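Local coordinates for protein putative isochorismatase (Bordetella bronchiseptica, PDB 3UAO) that catalyses the hydrolysis of maleamate to maleate and ammonia, a step in the bacterial breakdown of nicotinate (vitamin B3), at residues L48-V53 with A89-V94; L39-P44 with Y213-T218; Y95-A100 with T114-A119. One frame throughout, in Å; residues are numbered along the deposited sequence.

Contact 1: L48-V53 with A89-V94; sequences LIVDFV and AHSRIV
D51 and S91 are brought together by two first torsions: in D51, CG stands anti to the carbonyl carbon (chi1 -62°), while S91 has chi1 at 97°, off the staggered values, which puts OG on the side of the carboxylate. S91 OG donates to D51 OD1 over a short 2.5 Å, and it arrives from well above the carboxylate plane. D51 OD2 lies 3.6 Å from I93 CG1 and also forms a salt bridge with K139 of strand 135-139, on the other side of strand 87-93. Hydroxyl, isoleucine and lysine together should restrict how the carboxylate can turn.

Behind this site the two strands run parallel. I49 N donates to A89 O at 3.0 Å, and S91 N returns to I49 O at 3.1 Å. Beyond V50 the first strand turns off; D51 N still reaches S91 O, but from above the carbonyl plane in a bent bond of 3.3 Å. A water takes over where the strands part, donating to I49 O and accepting from F52 N.

On the face shared by L48 and A89, L48 CD1 packs 3.9 Å from A89 CB. On the other face I49 and H90 lie side by side, with I49 CD1 oblique to the imidazole, whose NE2 bonds to E134. At the far end the V53 and R92 side chains cross at about a right angle, V53 CG1 4.1 Å from R92 CG.

An aspartate at the C-terminal end of a central parallel strand, paired with a lysine from the next strand but one, is consistent with the Asp-Lys-Cys catalytic site of isochorismatase-like hydrolases.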
ATOM      1  N   LEU A  48      -7.017   3.781 -18.068  1.00 14.28           N
ATOM      2  CA  LEU A  48      -6.011   4.591 -17.438  1.00 13.83           C
ATOM      3  C   LEU A  48      -5.149   5.219 -18.501  1.00 13.85           C
ATOM      4  O   LEU A  48      -4.574   4.484 -19.308  1.00 14.37           O
ATOM      5  CB  LEU A  48      -5.103   3.668 -16.631  1.00 13.74           C
ATOM      6  CG  LEU A  48      -4.038   4.421 -15.871  1.00 12.38           C
ATOM      7  CD1 LEU A  48      -4.711   5.434 -14.982  1.00 10.28           C
ATOM      8  CD2 LEU A  48      -3.240   3.417 -15.112  1.00 11.43           C
ATOM      9  N   ILE A  49      -5.037   6.539 -18.497  1.00 13.24           N
ATOM     10  CA  ILE A  49      -4.113   7.235 -19.362  1.00 13.45           C
ATOM     11  C   ILE A  49      -2.985   7.780 -18.491  1.00 14.27           C
ATOM     12  O   ILE A  49      -3.191   8.704 -17.695  1.00 15.25           O
ATOM     13  CB  ILE A  49      -4.800   8.387 -20.099  1.00 13.70           C
ATOM     14  CG1 ILE A  49      -6.062   7.908 -20.832  1.00 14.35           C
ATOM     15  CG2 ILE A  49      -3.862   9.028 -21.092  1.00 13.12           C
ATOM     16  CD1 ILE A  49      -6.843   9.032 -21.470  1.00 13.83           C
ATOM     17  N   VAL A  50      -1.784   7.237 -18.614  1.00 14.61           N
ATOM     18  CA  VAL A  50      -0.735   7.649 -17.673  1.00 15.26           C
ATOM     19  C   VAL A  50       0.203   8.735 -18.207  1.00 15.86           C
ATOM     20  O   VAL A  50       0.862   8.553 -19.199  1.00 16.72           O
ATOM     21  CB  VAL A  50      -0.002   6.421 -16.941  1.00 15.04           C
ATOM     22  CG1 VAL A  50      -0.653   5.103 -17.267  1.00 14.56           C
ATOM     23  CG2 VAL A  50       1.444   6.400 -17.156  1.00 13.21           C
ATOM     24  N   ASP A  51       0.174   9.887 -17.554  1.00 16.64           N
ATOM     25  CA  ASP A  51       1.129  10.973 -17.766  1.00 17.80           C
ATOM     26  C   ASP A  51       1.237  11.553 -19.165  1.00 18.87           C
ATOM     27  O   ASP A  51       2.293  12.050 -19.558  1.00 19.61           O
ATOM     28  CB  ASP A  51       2.529  10.545 -17.300  1.00 18.08           C
ATOM     29  CG  ASP A  51       2.576  10.232 -15.854  1.00 17.16           C
ATOM     30  OD1 ASP A  51       1.623  10.590 -15.132  1.00 18.76           O
ATOM     31  OD2 ASP A  51       3.565   9.600 -15.446  1.00 22.03           O
ATOM     32  N   PHE A  52       0.163  11.538 -19.921  1.00 19.88           N
ATOM     33  CA  PHE A  52       0.172  12.254 -21.192  1.00 21.05           C
ATOM     34  C   PHE A  52       0.045  13.753 -20.936  1.00 22.02           C
ATOM     35  O   PHE A  52      -1.011  14.339 -21.175  1.00 23.04           O
ATOM     36  CB  PHE A  52      -0.930  11.746 -22.123  1.00 21.19           C
ATOM     37  CG  PHE A  52      -0.508  10.597 -22.981  1.00 18.81           C
ATOM     38  CD1 PHE A  52       0.832  10.349 -23.223  1.00 16.82           C
ATOM     39  CD2 PHE A  52      -1.464   9.792 -23.596  1.00 16.26           C
ATOM     40  CE1 PHE A  52       1.195   9.321 -24.056  1.00 15.55           C
ATOM     41  CE2 PHE A  52      -1.102   8.782 -24.428  1.00 14.31           C
ATOM     42  CZ  PHE A  52       0.214   8.540 -24.668  1.00 14.18           C
ATOM     43  N   VAL A  53       1.146  14.348 -20.457  1.00 22.01           N
ATOM     44  CA  VAL A  53       1.172  15.737 -20.000  1.00 22.42           C
ATOM     45  C   VAL A  53       2.101  16.528 -20.908  1.00 23.90           C
ATOM     46  O   VAL A  53       2.979  15.946 -21.539  1.00 24.27           O
ATOM     47  CB  VAL A  53       1.580  15.849 -18.500  1.00 21.23           C
ATOM     48  CG1 VAL A  53       0.615  15.058 -17.635  1.00 18.87           C
ATOM     49  CG2 VAL A  53       2.993  15.382 -18.262  1.00 20.76           C
ATOM     50  N   ALA A  89      -9.578   7.276 -15.705  1.00 18.17           N
ATOM     51  CA  ALA A  89      -8.613   7.849 -14.768  1.00 17.77           C
ATOM     52  C   ALA A  89      -7.411   8.365 -15.533  1.00 17.55           C
ATOM     53  O   ALA A  89      -6.940   7.732 -16.452  1.00 18.08           O
ATOM     54  CB  ALA A  89      -8.174   6.821 -13.741  1.00 17.35           C
ATOM     55  N   HIS A  90      -6.956   9.545 -15.164  1.00 17.48           N
ATOM     56  CA  HIS A  90      -5.789  10.166 -15.752  1.00 17.00           C
ATOM     57  C   HIS A  90      -4.758  10.360 -14.635  1.00 15.89           C
ATOM     58  O   HIS A  90      -5.112  10.624 -13.493  1.00 14.87           O
ATOM     59  CB  HIS A  90      -6.165  11.540 -16.326  1.00 18.20           C
ATOM     60  CG  HIS A  90      -7.376  11.528 -17.210  1.00 19.50           C
ATOM     61  ND1 HIS A  90      -7.296  11.645 -18.580  1.00 23.60           N
ATOM     62  CD2 HIS A  90      -8.693  11.407 -16.918  1.00 21.84           C
ATOM     63  CE1 HIS A  90      -8.519  11.610 -19.093  1.00 25.84           C
ATOM     64  NE2 HIS A  90      -9.384  11.467 -18.104  1.00 24.66           N
ATOM     65  N   SER A  91      -3.488  10.229 -14.973  1.00 14.67           N
ATOM     66  CA  SER A  91      -2.430  10.392 -14.013  1.00 14.07           C
ATOM     67  C   SER A  91      -1.592  11.594 -14.452  1.00 14.43           C
ATOM     68  O   SER A  91      -1.504  11.940 -15.633  1.00 14.44           O
ATOM     69  CB  SER A  91      -1.581   9.098 -13.929  1.00 14.21           C
ATOM     70  OG  SER A  91      -0.408   9.172 -14.718  1.00 12.60           O
ATOM     71  N   ARG A  92      -0.972  12.224 -13.474  1.00 14.10           N
ATOM     72  CA  ARG A  92      -0.074  13.360 -13.701  1.00 13.52           C
ATOM     73  C   ARG A  92       1.004  13.230 -12.657  1.00 12.82           C
ATOM     74  O   ARG A  92       0.683  12.847 -11.538  1.00 11.49           O
ATOM     75  CB  ARG A  92      -0.792  14.696 -13.441  1.00 13.75           C
ATOM     76  CG  ARG A  92      -1.945  15.025 -14.375  1.00 13.68           C
ATOM     77  CD  ARG A  92      -2.671  16.270 -13.930  1.00 14.69           C
ATOM     78  NE  ARG A  92      -1.717  17.371 -13.789  1.00 16.61           N
ATOM     79  CZ  ARG A  92      -1.838  18.414 -12.970  1.00 14.39           C
ATOM     80  NH1 ARG A  92      -2.893  18.568 -12.187  1.00 14.84           N
ATOM     81  NH2 ARG A  92      -0.872  19.299 -12.935  1.00 14.70           N
ATOM     82  N   ILE A  93       2.269  13.495 -13.011  1.00 12.98           N
ATOM     83  CA  ILE A  93       3.324  13.628 -12.014  1.00 12.32           C
ATOM     84  C   ILE A  93       3.225  15.035 -11.485  1.00 13.10           C
ATOM     85  O   ILE A  93       3.132  16.008 -12.265  1.00 14.33           O
ATOM     86  CB  ILE A  93       4.713  13.303 -12.571  1.00 13.24           C
ATOM     87  CG1 ILE A  93       4.793  11.811 -12.915  1.00 13.59           C
ATOM     88  CG2 ILE A  93       5.837  13.564 -11.538  1.00 13.29           C
ATOM     89  CD1 ILE A  93       6.094  11.374 -13.635  1.00 12.46           C
ATOM     90  N   VAL A  94       3.122  15.146 -10.156  1.00 12.97           N
ATOM     91  CA  VAL A  94       3.092  16.438  -9.460  1.00 12.81           C
ATOM     92  C   VAL A  94       3.906  16.406  -8.168  1.00 13.12           C
ATOM     93  O   VAL A  94       3.626  15.619  -7.257  1.00 12.83           O
ATOM     94  CB  VAL A  94       1.674  16.846  -9.095  1.00 13.15           C
ATOM     95  CG1 VAL A  94       1.698  18.095  -8.153  1.00 13.64           C
ATOM     96  CG2 VAL A  94       0.820  17.098 -10.335  1.00 12.65           C
TER
HETATM   97  O   HOH W   1      -2.623  11.249 -18.727  1.00 23.08           O

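Contact 2: L39-P44 with Y213-T218; sequences LPLKAP and YAAVMT
L39 and L41 approach A215 from the same loop, and the alanine methyl, directed toward that loop, is the point on which both converge. L39 comes in with its CB 4.0 Å from A215 CB. Its CG is anti to the backbone N (chi1 -176°), which carries L39 CD2 along the strand backbone, 3.8 Å from A215 N and 4.2 Å from A214 CA. L39 O lies 3.8 Å from A215 CB.

L41 reaches in with one branch: L41 CD1 lies 3.9 Å from A215 CB and makes a looser contact with M217 CE, at 4.5 Å. The CB of M217, two residues further along the strand than A215, also points toward the loop, and the thioether bends back so that the terminal methyl meets the leucine. No hydrogen bond crosses the contact, which rests mainly on packing of apolar side chains.

Strand 215-217 takes its backbone bonds from strand 186-195 through A215 and M217. L39 also packs on K108 of a second subunit, whose ammonium group bonds to A214 O. Here an N-terminal loop lies beside the outermost strand of a Rossmann-like parallel sheet, just before the chain enters the sheet's strand 45-50.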
ATOM      1  N   LEU A  39      -4.357 -13.352 -21.690  1.00 19.91           N
ATOM      2  CA  LEU A  39      -5.170 -12.788 -20.616  1.00 19.45           C
ATOM      3  C   LEU A  39      -6.592 -12.494 -21.136  1.00 20.44           C
ATOM      4  O   LEU A  39      -6.857 -11.426 -21.742  1.00 20.37           O
ATOM      5  CB  LEU A  39      -4.515 -11.523 -20.039  1.00 17.94           C
ATOM      6  CG  LEU A  39      -5.197 -10.850 -18.823  1.00 18.62           C
ATOM      7  CD1 LEU A  39      -5.633 -11.859 -17.747  1.00 17.60           C
ATOM      8  CD2 LEU A  39      -4.292  -9.800 -18.188  1.00 17.26           C
ATOM      9  N   PRO A  40      -7.527 -13.429 -20.900  1.00 21.47           N
ATOM     10  CA  PRO A  40      -8.905 -13.196 -21.330  1.00 22.20           C
ATOM     11  C   PRO A  40      -9.394 -11.841 -20.841  1.00 21.43           C
ATOM     12  O   PRO A  40      -9.098 -11.464 -19.720  1.00 20.63           O
ATOM     13  CB  PRO A  40      -9.688 -14.336 -20.634  1.00 23.18           C
ATOM     14  CG  PRO A  40      -8.683 -15.423 -20.466  1.00 23.09           C
ATOM     15  CD  PRO A  40      -7.397 -14.707 -20.173  1.00 22.60           C
ATOM     16  N   LEU A  41     -10.119 -11.116 -21.683  1.00 21.84           N
ATOM     17  CA  LEU A  41     -10.662  -9.814 -21.295  1.00 21.84           C
ATOM     18  C   LEU A  41     -11.941  -9.993 -20.538  1.00 23.20           C
ATOM     19  O   LEU A  41     -12.659 -10.956 -20.783  1.00 24.65           O
ATOM     20  CB  LEU A  41     -10.938  -8.970 -22.521  1.00 21.91           C
ATOM     21  CG  LEU A  41      -9.797  -8.111 -23.017  1.00 19.67           C
ATOM     22  CD1 LEU A  41      -8.435  -8.745 -22.795  1.00 18.59           C
ATOM     23  CD2 LEU A  41     -10.063  -7.778 -24.465  1.00 18.62           C
ATOM     24  N   LYS A  42     -12.252  -9.047 -19.649  1.00 24.29           N
ATOM     25  CA  LYS A  42     -13.437  -9.149 -18.786  1.00 24.84           C
ATOM     26  C   LYS A  42     -13.951  -7.799 -18.251  1.00 24.87           C
ATOM     27  O   LYS A  42     -13.234  -7.058 -17.590  1.00 24.35           O
ATOM     28  CB  LYS A  42     -13.095 -10.049 -17.602  1.00 25.64           C
ATOM     29  CG  LYS A  42     -14.281 -10.700 -16.938  1.00 26.82           C
ATOM     30  CD  LYS A  42     -13.926 -11.111 -15.525  1.00 28.28           C
ATOM     31  CE  LYS A  42     -15.154 -11.638 -14.735  1.00 29.42           C
ATOM     32  NZ  LYS A  42     -14.766 -11.847 -13.324  1.00 23.98           N
ATOM     33  N   ALA A  43     -15.222  -7.530 -18.522  1.00 25.69           N
ATOM     34  CA  ALA A  43     -15.926  -6.341 -18.073  1.00 25.31           C
ATOM     35  C   ALA A  43     -16.197  -6.480 -16.592  1.00 25.03           C
ATOM     36  O   ALA A  43     -16.143  -7.588 -16.086  1.00 25.36           O
ATOM     37  CB  ALA A  43     -17.249  -6.200 -18.835  1.00 26.35           C
ATOM     38  N   PRO A  44     -16.480  -5.363 -15.889  1.00 24.52           N
ATOM     39  CA  PRO A  44     -16.490  -3.987 -16.425  1.00 23.83           C
ATOM     40  C   PRO A  44     -15.104  -3.528 -16.834  1.00 21.98           C
ATOM     41  O   PRO A  44     -14.122  -3.931 -16.217  1.00 20.63           O
ATOM     42  CB  PRO A  44     -17.026  -3.132 -15.244  1.00 23.42           C
ATOM     43  CG  PRO A  44     -17.690  -4.079 -14.344  1.00 24.47           C
ATOM     44  CD  PRO A  44     -17.011  -5.411 -14.511  1.00 25.28           C
ATOM     45  N   TYR A 213       2.588  -9.779 -17.887  1.00 11.68           N
ATOM     46  CA  TYR A 213       1.842  -8.812 -17.100  1.00 10.86           C
ATOM     47  C   TYR A 213       0.528  -8.311 -17.672  1.00 11.18           C
ATOM     48  O   TYR A 213      -0.259  -7.716 -16.929  1.00 11.23           O
ATOM     49  CB  TYR A 213       2.698  -7.581 -16.871  1.00 10.75           C
ATOM     50  CG  TYR A 213       3.999  -7.825 -16.179  1.00 10.11           C
ATOM     51  CD1 TYR A 213       4.068  -8.629 -15.063  1.00 10.19           C
ATOM     52  CD2 TYR A 213       5.148  -7.225 -16.616  1.00 10.08           C
ATOM     53  CE1 TYR A 213       5.258  -8.863 -14.440  1.00 11.94           C
ATOM     54  CE2 TYR A 213       6.339  -7.444 -15.983  1.00 10.71           C
ATOM     55  CZ  TYR A 213       6.395  -8.254 -14.885  1.00 11.75           C
ATOM     56  OH  TYR A 213       7.602  -8.483 -14.215  1.00 15.83           O
ATOM     57  N   ALA A 214       0.288  -8.493 -18.966  1.00 11.51           N
ATOM     58  CA  ALA A 214      -0.874  -7.834 -19.597  1.00 12.69           C
ATOM     59  C   ALA A 214      -1.298  -8.502 -20.875  1.00 13.63           C
ATOM     60  O   ALA A 214      -0.531  -9.216 -21.510  1.00 13.91           O
ATOM     61  CB  ALA A 214      -0.584  -6.368 -19.872  1.00 12.05           C
ATOM     62  N   ALA A 215      -2.550  -8.282 -21.229  1.00 14.83           N
ATOM     63  CA  ALA A 215      -2.972  -8.452 -22.629  1.00 15.61           C
ATOM     64  C   ALA A 215      -2.488  -7.185 -23.358  1.00 15.64           C
ATOM     65  O   ALA A 215      -2.589  -6.071 -22.845  1.00 14.95           O
ATOM     66  CB  ALA A 215      -4.492  -8.630 -22.741  1.00 14.97           C
ATOM     67  N   VAL A 216      -1.921  -7.397 -24.541  1.00 17.40           N
ATOM     68  CA  VAL A 216      -1.245  -6.366 -25.343  1.00 17.21           C
ATOM     69  C   VAL A 216      -1.756  -6.420 -26.794  1.00 18.48           C
ATOM     70  O   VAL A 216      -1.535  -7.380 -27.513  1.00 19.00           O
ATOM     71  CB  VAL A 216       0.306  -6.573 -25.315  1.00 16.68           C
ATOM     72  CG1 VAL A 216       1.032  -5.643 -26.332  1.00 16.32           C
ATOM     73  CG2 VAL A 216       0.828  -6.346 -23.940  1.00 12.48           C
ATOM     74  N   MET A 217      -2.446  -5.370 -27.204  1.00 19.63           N
ATOM     75  CA  MET A 217      -2.969  -5.288 -28.546  1.00 20.67           C
ATOM     76  C   MET A 217      -3.099  -3.816 -28.986  1.00 20.77           C
ATOM     77  O   MET A 217      -3.051  -2.900 -28.158  1.00 20.82           O
ATOM     78  CB  MET A 217      -4.317  -6.035 -28.612  1.00 22.03           C
ATOM     79  CG  MET A 217      -5.429  -5.538 -27.664  1.00 22.20           C
ATOM     80  SD  MET A 217      -6.766  -6.780 -27.600  1.00 25.67           S
ATOM     81  CE  MET A 217      -6.053  -7.966 -26.477  1.00 26.83           C
ATOM     82  N   THR A 218      -3.252  -3.598 -30.286  1.00 20.97           N
ATOM     83  CA  THR A 218      -3.520  -2.265 -30.829  1.00 21.34           C
ATOM     84  C   THR A 218      -4.950  -1.857 -30.493  1.00 22.61           C
ATOM     85  O   THR A 218      -5.786  -2.709 -30.197  1.00 22.59           O
ATOM     86  CB  THR A 218      -3.301  -2.217 -32.355  1.00 21.94           C
ATOM     87  OG1 THR A 218      -4.142  -3.178 -32.999  1.00 20.82           O
ATOM     88  CG2 THR A 218      -1.862  -2.525 -32.691  1.00 20.54           C
TER

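Contact 3: Y95-A100 with T114-A119; sequences YADDDA and TLKEHA
K116 reaches across from its own loop into the turn at A96-D99, and its side chain meets the opposite loop at several points along its length. K116 CB lies 3.6 Å from D97 OD1, where the two side chains cross at a slant. The chain then bends at chi2 (-60°), laying K116 CD alongside the opposite backbone, 3.8 Å from Y95 O. K116 CE comes 3.5 Å from A96 O, and K116 NZ closes the run with two bonds: one to A96 O at 2.8 Å and a salt bridge to D99 OD1 at 2.7 Å, met nearly along the carboxylate C-O bond. L113 O is a further acceptor for the same ammonium.

A96 O is itself doubly used. D99 N, closing the type I turn, reaches it from the opposite face to K116 NZ, so lysine and turn are tied through one carbonyl.

Nearer the start of the loop, Y95 N donates to L115 O at 3.0 Å, and that carbonyl oxygen lies at the edge of the tyrosine ring. A water links the two loops beside it, donating to Y95 O and to D97 OD1 while accepting from E117 N at 2.8 Å. D98, on the same turn, bonds to the backbone of G133 of a third subunit.

With a carboxylate and two carbonyl oxygens around it, the ammonium of K116 is probably kept protonated, and its charge may help to hold the shape of a turn that lies at a subunit interface.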
ATOM      1  N   TYR A  95       4.903  17.273  -8.075  1.00 14.44           N
ATOM      2  CA  TYR A  95       5.588  17.547  -6.801  1.00 14.65           C
ATOM      3  C   TYR A  95       5.112  18.870  -6.214  1.00 15.70           C
ATOM      4  O   TYR A  95       4.533  19.696  -6.929  1.00 14.72           O
ATOM      5  CB  TYR A  95       7.088  17.629  -7.016  1.00 14.84           C
ATOM      6  CG  TYR A  95       7.758  16.295  -7.329  1.00 15.34           C
ATOM      7  CD1 TYR A  95       8.416  15.572  -6.334  1.00 15.35           C
ATOM      8  CD2 TYR A  95       7.776  15.796  -8.603  1.00 14.93           C
ATOM      9  CE1 TYR A  95       9.038  14.369  -6.606  1.00 15.10           C
ATOM     10  CE2 TYR A  95       8.398  14.565  -8.890  1.00 14.74           C
ATOM     11  CZ  TYR A  95       9.022  13.869  -7.883  1.00 13.59           C
ATOM     12  OH  TYR A  95       9.639  12.674  -8.133  1.00 13.21           O
ATOM     13  N   ALA A  96       5.405  19.063  -4.919  1.00 16.43           N
ATOM     14  CA  ALA A  96       5.159  20.317  -4.219  1.00 17.86           C
ATOM     15  C   ALA A  96       6.074  21.433  -4.738  1.00 18.98           C
ATOM     16  O   ALA A  96       7.239  21.200  -5.008  1.00 17.97           O
ATOM     17  CB  ALA A  96       5.333  20.152  -2.678  1.00 17.46           C
ATOM     18  N   ASP A  97       5.495  22.634  -4.830  1.00 20.75           N
ATOM     19  CA  ASP A  97       6.160  23.869  -5.296  1.00 22.82           C
ATOM     20  C   ASP A  97       7.532  24.102  -4.651  1.00 23.34           C
ATOM     21  O   ASP A  97       8.481  24.486  -5.345  1.00 23.81           O
ATOM     22  CB  ASP A  97       5.259  25.099  -5.060  1.00 23.33           C
ATOM     23  CG  ASP A  97       4.104  25.201  -6.066  1.00 25.45           C
ATOM     24  OD1 ASP A  97       3.979  24.333  -6.968  1.00 24.62           O
ATOM     25  OD2 ASP A  97       3.312  26.177  -5.959  1.00 29.41           O
ATOM     26  N   ASP A  98       7.640  23.828  -3.356  1.00 23.41           N
ATOM     27  CA  ASP A  98       8.917  23.973  -2.640  1.00 25.20           C
ATOM     28  C   ASP A  98       9.810  22.698  -2.614  1.00 24.85           C
ATOM     29  O   ASP A  98      10.724  22.600  -1.790  1.00 25.02           O
ATOM     30  CB  ASP A  98       8.667  24.513  -1.198  1.00 26.27           C
ATOM     31  CG  ASP A  98       7.901  23.528  -0.298  1.00 25.81           C
ATOM     32  OD1 ASP A  98       7.475  22.458  -0.792  1.00 26.83           O
ATOM     33  OD2 ASP A  98       7.720  23.844   0.905  1.00 27.74           O
ATOM     34  N   ASP A  99       9.536  21.726  -3.491  1.00 24.26           N
ATOM     35  CA  ASP A  99      10.266  20.449  -3.483  1.00 23.78           C
ATOM     36  C   ASP A  99      10.139  19.656  -2.159  1.00 22.29           C
ATOM     37  O   ASP A  99      11.013  18.851  -1.850  1.00 20.98           O
ATOM     38  CB  ASP A  99      11.768  20.687  -3.759  1.00 24.76           C
ATOM     39  CG  ASP A  99      12.029  21.667  -4.909  1.00 26.73           C
ATOM     40  OD1 ASP A  99      11.126  21.847  -5.748  1.00 27.77           O
ATOM     41  OD2 ASP A  99      13.158  22.221  -4.981  1.00 28.42           O
ATOM     42  N   ALA A 100       9.083  19.909  -1.373  1.00 21.62           N
ATOM     43  CA  ALA A 100       8.887  19.254  -0.053  1.00 20.46           C
ATOM     44  C   ALA A 100       8.884  17.740  -0.160  1.00 19.12           C
ATOM     45  O   ALA A 100       9.452  17.035   0.657  1.00 18.32           O
ATOM     46  CB  ALA A 100       7.585  19.690   0.566  1.00 20.43           C
ATOM     47  N   THR A 114      10.428  19.498 -11.529  1.00 25.99           N
ATOM     48  CA  THR A 114       9.910  20.758 -12.045  1.00 25.69           C
ATOM     49  C   THR A 114       8.460  20.612 -12.439  1.00 24.80           C
ATOM     50  O   THR A 114       7.833  21.590 -12.780  1.00 24.77           O
ATOM     51  CB  THR A 114      10.684  21.202 -13.285  1.00 26.89           C
ATOM     52  OG1 THR A 114      10.309  20.384 -14.397  1.00 25.79           O
ATOM     53  CG2 THR A 114      12.211  21.106 -13.049  1.00 26.34           C
ATOM     54  N   LEU A 115       7.939  19.382 -12.393  1.00 23.78           N
ATOM     55  CA  LEU A 115       6.519  19.095 -12.638  1.00 23.25           C
ATOM     56  C   LEU A 115       5.611  19.511 -11.471  1.00 23.75           C
ATOM     57  O   LEU A 115       5.209  18.696 -10.660  1.00 23.89           O
ATOM     58  CB  LEU A 115       6.320  17.618 -12.979  1.00 21.62           C
ATOM     59  CG  LEU A 115       6.971  17.244 -14.320  1.00 23.39           C
ATOM     60  CD1 LEU A 115       6.776  15.757 -14.704  1.00 20.15           C
ATOM     61  CD2 LEU A 115       6.486  18.193 -15.478  1.00 19.08           C
ATOM     62  N   LYS A 116       5.270  20.794 -11.421  1.00 24.87           N
ATOM     63  CA  LYS A 116       4.542  21.364 -10.314  1.00 25.04           C
ATOM     64  C   LYS A 116       3.072  21.496 -10.716  1.00 25.64           C
ATOM     65  O   LYS A 116       2.713  21.319 -11.876  1.00 26.26           O
ATOM     66  CB  LYS A 116       5.151  22.696  -9.924  1.00 25.77           C
ATOM     67  CG  LYS A 116       6.678  22.677  -9.803  1.00 25.13           C
ATOM     68  CD  LYS A 116       7.168  21.696  -8.768  1.00 23.78           C
ATOM     69  CE  LYS A 116       8.509  22.133  -8.144  1.00 23.54           C
ATOM     70  NZ  LYS A 116       8.975  21.127  -7.151  1.00 21.39           N
ATOM     71  N   GLU A 117       2.216  21.750  -9.751  1.00 25.76           N
ATOM     72  CA  GLU A 117       0.791  21.652  -9.987  1.00 26.54           C
ATOM     73  C   GLU A 117       0.336  22.594 -11.125  1.00 28.60           C
ATOM     74  O   GLU A 117      -0.473  22.204 -11.983  1.00 29.15           O
ATOM     75  CB  GLU A 117       0.041  21.888  -8.675  1.00 25.40           C
ATOM     76  CG  GLU A 117      -1.484  21.881  -8.762  1.00 25.44           C
ATOM     77  CD  GLU A 117      -2.062  20.628  -9.363  1.00 23.68           C
ATOM     78  OE1 GLU A 117      -1.668  19.519  -8.944  1.00 22.77           O
ATOM     79  OE2 GLU A 117      -2.924  20.761 -10.260  1.00 24.32           O
ATOM     80  N   HIS A 118       0.905  23.798 -11.167  1.00 30.52           N
ATOM     81  CA  HIS A 118       0.502  24.836 -12.118  1.00 31.64           C
ATOM     82  C   HIS A 118       1.526  25.067 -13.231  1.00 32.61           C
ATOM     83  O   HIS A 118       1.340  25.923 -14.084  1.00 33.62           O
ATOM     84  CB  HIS A 118       0.209  26.116 -11.331  1.00 32.20           C
ATOM     85  CG  HIS A 118      -0.790  25.915 -10.232  1.00 30.95           C
ATOM     86  ND1 HIS A 118      -2.142  25.796 -10.470  1.00 30.19           N
ATOM     87  CD2 HIS A 118      -0.631  25.777  -8.894  1.00 31.91           C
ATOM     88  CE1 HIS A 118      -2.775  25.608  -9.326  1.00 30.83           C
ATOM     89  NE2 HIS A 118      -1.882  25.594  -8.352  1.00 30.73           N
ATOM     90  N   ALA A 119       2.600  24.291 -13.233  1.00 32.70           N
ATOM     91  CA  ALA A 119       3.547  24.306 -14.352  1.00 33.68           C
ATOM     92  C   ALA A 119       2.865  23.684 -15.572  1.00 33.80           C
ATOM     93  O   ALA A 119       2.355  22.568 -15.484  1.00 32.96           O
ATOM     94  CB  ALA A 119       4.865  23.555 -14.016  1.00 32.69           C
TER
HETATM   95  O   HOH W   2       3.163  21.750  -7.074  1.00 18.67           O

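How the contacts relate
Contacts 1 and 3 follow one another along the chain and touch, although their centres are 15 Å apart: R92 NH1 makes a salt bridge to E117 OE2 at 2.9 Å, and I93 O packs 3.6 Å from L115 CB. The loops of contact 3 are thus tied to the end of strand 87-93, the end at which D51 sits. Contact 1 is the one by the probable active site, with the D51 side chain about 5 Å from a bound acetate. Contact 2 reaches the edge of the same sheet, its centre about 20 Å from that of contact 1. Contacts 2 and 3 lie on opposite sides of the chain's centre, their nearest atoms about 22 Å apart.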